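Local coordinates for FEZ-1 protein (Fluoribacter gormanii, PDB 5WCK) that probably hydrolyses the beta-lactam ring of antibiotics, as a monomeric subclass B3 metallo-beta-lactamase with two zinc ions in its active site, at residues Met4-Pro9 with Gly21-Ala26; Leu38-Leu43 with Phe74-Gly79. The protein carries 2 engineered substitutions. One frame throughout, in Å; residues are numbered along the deposited sequence.

Contact 1 (Met4-Pro9 with Gly21-Ala26); sequences MPNPFP and GTDDLA
Asn6 and Asp23 grip each other through three hydrogen bonds. Asp23 OD1 takes the backbone N of Asn6 at 3.0 Å, and OD2 takes the amide ND2 of the same residue at 3.0 Å, a nearly straight bond (169° at the hydrogen). Both donors reach the carboxylate from out of its plane, whereas OD2 lies almost in the plane of the Asn6 amide; the two flat groups are turned 76° apart. The third bond runs back, from Asp23 N to Asn6 O at 3.0 Å. With CG of Asp23 set between that residue's N and carbonyl carbon (chi1 75°), the carboxylate folds toward the 4-9 chain. One water joins Phe8 O to Gly21 O; a second accepts from Phe8 N and probably donates to the same carbonyl. Packing flanks these bonds: Phe8 CB lies 3.5 Å from the carbonyl carbon of Thr22, and Pro5 CB rests 3.3 Å from Thr22 OG1. Pro5 CG meets Leu25 CD1 at 3.6 Å. Thr22 OG1 accepts Asp24 N, which makes an ST turn, and separately donates to Leu25 O. The turn lies between strands 17-19 and 28-32, and the proline-rich N-terminal segment closes over it near the second zinc site.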
# COMPACT_ATOMS: atom_id res chain seq x y z
N MET A 4 15.76 -5.14 -7.50
CA MET A 4 15.63 -3.70 -7.71
C MET A 4 14.53 -3.47 -8.74
O MET A 4 14.60 -3.95 -9.87
CB MET A 4 16.95 -3.08 -8.21
CG MET A 4 16.86 -1.59 -8.57
SD MET A 4 16.50 -0.44 -7.19
CE MET A 4 15.30 0.58 -8.05
N PRO A 5 13.46 -2.72 -8.40
CA PRO A 5 12.46 -2.38 -9.41
C PRO A 5 13.03 -1.52 -10.55
O PRO A 5 14.01 -0.78 -10.37
CB PRO A 5 11.43 -1.53 -8.64
CG PRO A 5 11.69 -1.79 -7.18
CD PRO A 5 13.14 -2.20 -7.07
N ASN A 6 12.33 -1.57 -11.69
CA ASN A 6 12.61 -0.75 -12.84
C ASN A 6 11.67 0.46 -12.85
O ASN A 6 10.57 0.38 -12.30
CB ASN A 6 12.43 -1.54 -14.12
CG ASN A 6 13.34 -2.74 -14.13
OD1 ASN A 6 14.56 -2.58 -14.17
ND2 ASN A 6 12.76 -3.94 -14.08
N PRO A 7 12.06 1.58 -13.48
CA PRO A 7 11.16 2.72 -13.61
C PRO A 7 9.90 2.35 -14.41
O PRO A 7 9.88 1.43 -15.24
CB PRO A 7 11.96 3.81 -14.31
CG PRO A 7 13.22 3.14 -14.82
CD PRO A 7 13.40 1.87 -14.04
N PHE A 8 8.83 3.10 -14.11
CA PHE A 8 7.57 2.91 -14.78
C PHE A 8 7.03 4.28 -15.11
O PHE A 8 7.17 5.20 -14.32
CB PHE A 8 6.57 2.13 -13.91
CG PHE A 8 5.42 1.54 -14.67
CD1 PHE A 8 5.53 0.29 -15.27
CD2 PHE A 8 4.26 2.26 -14.90
CE1 PHE A 8 4.49 -0.23 -16.02
CE2 PHE A 8 3.23 1.74 -15.66
CZ PHE A 8 3.33 0.48 -16.20
N PRO A 9 6.41 4.49 -16.29
CA PRO A 9 5.89 5.82 -16.62
C PRO A 9 4.75 6.21 -15.70
O PRO A 9 3.82 5.42 -15.51
CB PRO A 9 5.36 5.69 -18.06
CG PRO A 9 5.25 4.21 -18.31
CD PRO A 9 6.22 3.52 -17.38
N GLY A 21 4.74 5.07 -9.05
CA GLY A 21 5.60 4.01 -8.62
C GLY A 21 6.44 3.41 -9.73
O GLY A 21 6.70 4.02 -10.77
N THR A 22 6.90 2.19 -9.45
CA THR A 22 7.83 1.45 -10.27
C THR A 22 7.09 0.32 -10.99
O THR A 22 5.87 0.22 -10.98
CB THR A 22 8.97 0.91 -9.39
OG1 THR A 22 8.43 -0.19 -8.63
CG2 THR A 22 9.60 1.94 -8.48
N ASP A 23 7.84 -0.58 -11.64
CA ASP A 23 7.19 -1.71 -12.29
C ASP A 23 6.82 -2.83 -11.30
O ASP A 23 6.32 -3.89 -11.74
CB ASP A 23 8.07 -2.24 -13.43
CG ASP A 23 9.28 -3.03 -12.98
OD1 ASP A 23 9.67 -2.93 -11.81
OD2 ASP A 23 9.82 -3.79 -13.85
N ASP A 24 7.09 -2.61 -10.00
CA ASP A 24 6.80 -3.59 -8.94
C ASP A 24 6.23 -2.85 -7.73
O ASP A 24 5.01 -2.89 -7.49
CB ASP A 24 8.06 -4.41 -8.60
CG ASP A 24 7.92 -5.23 -7.34
OD1 ASP A 24 6.76 -5.57 -6.97
OD2 ASP A 24 8.97 -5.50 -6.69
N LEU A 25 7.09 -2.17 -6.98
CA LEU A 25 6.66 -1.45 -5.80
C LEU A 25 5.79 -0.26 -6.25
O LEU A 25 6.23 0.55 -7.09
CB LEU A 25 7.90 -0.98 -5.02
CG LEU A 25 8.89 -2.08 -4.68
CD1 LEU A 25 10.11 -1.54 -3.94
CD2 LEU A 25 8.21 -3.20 -3.90
N ALA A 26 4.54 -0.25 -5.78
CA ALA A 26 3.51 0.70 -6.25
C ALA A 26 3.40 1.89 -5.30
O ALA A 26 3.29 1.71 -4.10
CB ALA A 26 2.17 0.02 -6.32
O HOH W 1 6.08 6.30 -12.08
O HOH W 2 9.48 4.80 -11.75

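Contact 2 (Leu38-Leu43 with Phe74-Gly79); sequences LINSDL and FDHAAG. With ZN (zinc ion), chain C.
The zinc-binding motif of the metallo-beta-lactamase fold, His71, His73, Asp75 and His76, runs into the short helix 74-77, and here that helix packs against the turn that follows strand 35-39. The strand's exit is fastened to the helix by backbone bonds. His76 O accepts two neighbouring amides, Ser41 N at 2.9 Å and Asp42 N at 3.1 Å, both from the same face of the carbonyl plane; the second stands well above that plane, 78° out of it. In return Gly79 N donates to Asp42 O at 2.8 Å. Asp42 CA makes a CA-H...O contact with Asp75 O at 3.3 Å; that buried oxygen has no hydrogen-bond partner in the model. Ser41 CB presses on Gly79 C at 3.4 Å, while the Ser41 hydroxyl has its partner in Ser80. With CG of His76 anti to that residue's carbonyl carbon (chi1 -52°), the histidine side chain runs alongside that of Asn40 in the same direction; Asn40 OD1 touches His76 CB at 3.6 Å and accepts from Ser70 N. At the other end Leu43 brings CD2 to the edge of the Phe74 ring, near its plane, 3.6 Å from CD2 of that ring. A second shell steadies the metal ligand: a water accepts from His76 ND1 and probably donates to Asp42 OD1, whose partner oxygen OD2 is held by Ser27. Together with the zinc bond at NE2, this water probably limits the rotation of the imidazole. NE2 of His76 binds the zinc ion at 2.1 Å, beside Asp75 OD2, His215 and a water that also donates to Asp75 OD1.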
# COMPACT_ATOMS: atom_id res chain seq x y z
N LEU A 38 1.27 11.38 -0.79
CA LEU A 38 2.06 10.30 -1.37
C LEU A 38 1.86 9.03 -0.54
O LEU A 38 1.95 9.06 0.70
CB LEU A 38 3.54 10.70 -1.39
CG LEU A 38 4.50 9.64 -1.91
CD1 LEU A 38 4.25 9.30 -3.36
CD2 LEU A 38 5.95 10.06 -1.72
N ILE A 39 1.59 7.91 -1.23
CA ILE A 39 1.44 6.58 -0.58
C ILE A 39 2.56 5.66 -1.09
O ILE A 39 2.63 5.49 -2.28
CB ILE A 39 0.05 5.95 -0.86
CG1 ILE A 39 -1.09 6.95 -0.65
CG2 ILE A 39 -0.14 4.73 0.02
CD1 ILE A 39 -2.48 6.32 -0.66
N ASN A 40 3.38 5.18 -0.15
CA ASN A 40 4.53 4.25 -0.32
C ASN A 40 5.81 4.98 -0.73
O ASN A 40 5.84 5.50 -1.79
CB ASN A 40 4.20 2.99 -1.12
CG ASN A 40 3.11 2.16 -0.47
OD1 ASN A 40 3.11 1.96 0.71
ND2 ASN A 40 2.18 1.67 -1.27
N SER A 41 6.83 4.93 0.12
CA SER A 41 8.15 5.57 -0.14
C SER A 41 9.11 4.57 -0.79
O SER A 41 10.12 4.99 -1.28
CB SER A 41 8.71 6.11 1.13
OG SER A 41 8.72 5.08 2.09
N ASP A 42 8.74 3.28 -0.78
CA ASP A 42 9.51 2.24 -1.48
C ASP A 42 10.93 2.15 -0.92
O ASP A 42 11.18 2.43 0.24
CB ASP A 42 9.40 2.45 -2.98
CG ASP A 42 7.98 2.54 -3.50
OD1 ASP A 42 7.07 2.10 -2.77
OD2 ASP A 42 7.80 3.04 -4.63
N LEU A 43 11.87 1.67 -1.74
CA LEU A 43 13.27 1.57 -1.29
C LEU A 43 13.91 2.96 -1.33
O LEU A 43 13.48 3.83 -2.10
CB LEU A 43 14.03 0.62 -2.22
CG LEU A 43 13.44 -0.77 -2.40
CD1 LEU A 43 14.22 -1.53 -3.46
CD2 LEU A 43 13.41 -1.52 -1.09
N PHE A 74 10.14 -2.95 4.58
CA PHE A 74 11.14 -2.11 3.91
C PHE A 74 10.76 -1.78 2.46
O PHE A 74 11.09 -0.68 1.98
CB PHE A 74 12.53 -2.76 3.96
CG PHE A 74 12.68 -3.93 3.04
CD1 PHE A 74 12.29 -5.20 3.43
CD2 PHE A 74 13.17 -3.77 1.75
CE1 PHE A 74 12.38 -6.28 2.56
CE2 PHE A 74 13.27 -4.84 0.89
CZ PHE A 74 12.87 -6.10 1.29
N ASP A 75 10.10 -2.70 1.75
CA ASP A 75 9.83 -2.50 0.33
C ASP A 75 8.76 -1.43 0.11
O ASP A 75 8.64 -0.95 -1.01
CB ASP A 75 9.49 -3.81 -0.40
CG ASP A 75 8.32 -4.60 0.15
OD1 ASP A 75 8.16 -4.62 1.38
OD2 ASP A 75 7.60 -5.25 -0.65
N HIS A 76 7.98 -1.08 1.15
CA HIS A 76 6.98 -0.01 1.04
C HIS A 76 7.36 1.24 1.82
O HIS A 76 6.83 2.32 1.49
CB HIS A 76 5.60 -0.55 1.46
CG HIS A 76 5.27 -1.79 0.72
ND1 HIS A 76 4.98 -1.79 -0.63
CD2 HIS A 76 5.33 -3.09 1.08
CE1 HIS A 76 4.85 -3.03 -1.05
NE2 HIS A 76 5.01 -3.85 -0.03
N ALA A 77 8.26 1.14 2.80
CA ALA A 77 8.46 2.20 3.80
C ALA A 77 9.93 2.62 3.97
O ALA A 77 10.18 3.53 4.74
CB ALA A 77 7.90 1.78 5.13
N ALA A 78 10.88 1.95 3.31
CA ALA A 78 12.32 2.27 3.59
C ALA A 78 12.68 3.72 3.25
O ALA A 78 13.53 4.32 3.91
CB ALA A 78 13.22 1.34 2.84
N GLY A 79 12.03 4.27 2.22
CA GLY A 79 12.34 5.63 1.71
C GLY A 79 11.74 6.75 2.54
O GLY A 79 11.91 7.92 2.18
ZN ZN C . 5.67 -5.87 -0.33
O HOH W 3 5.10 0.13 -2.63
O HOH W 4 6.15 -6.62 1.49

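In the fold
Contact 1 and contact 2 form in series along the chain, their centres about 12 Å apart, and they join at Leu25. Its CD1 packs 3.3 Å from Asp75 O and 3.7 Å from Leu43 CG, while Pro5 CD touches Leu43 CD1 at 3.8 Å. A probable hydrogen bond from Asn40 ND2 to Ala26 O, 3.0 Å long, ties the two further. Both converge on one zinc ion. Contact 2 supplies two of its ligands; contact 1 lends the second shell, since Asp24 OD1 is hydrogen-bonded to ND1 of His215, the third protein ligand, while OD2 is held by the hydroxyl of Tyr2. The Leu25 side chain itself lies about 5 Å from that metal, nearest atoms considered.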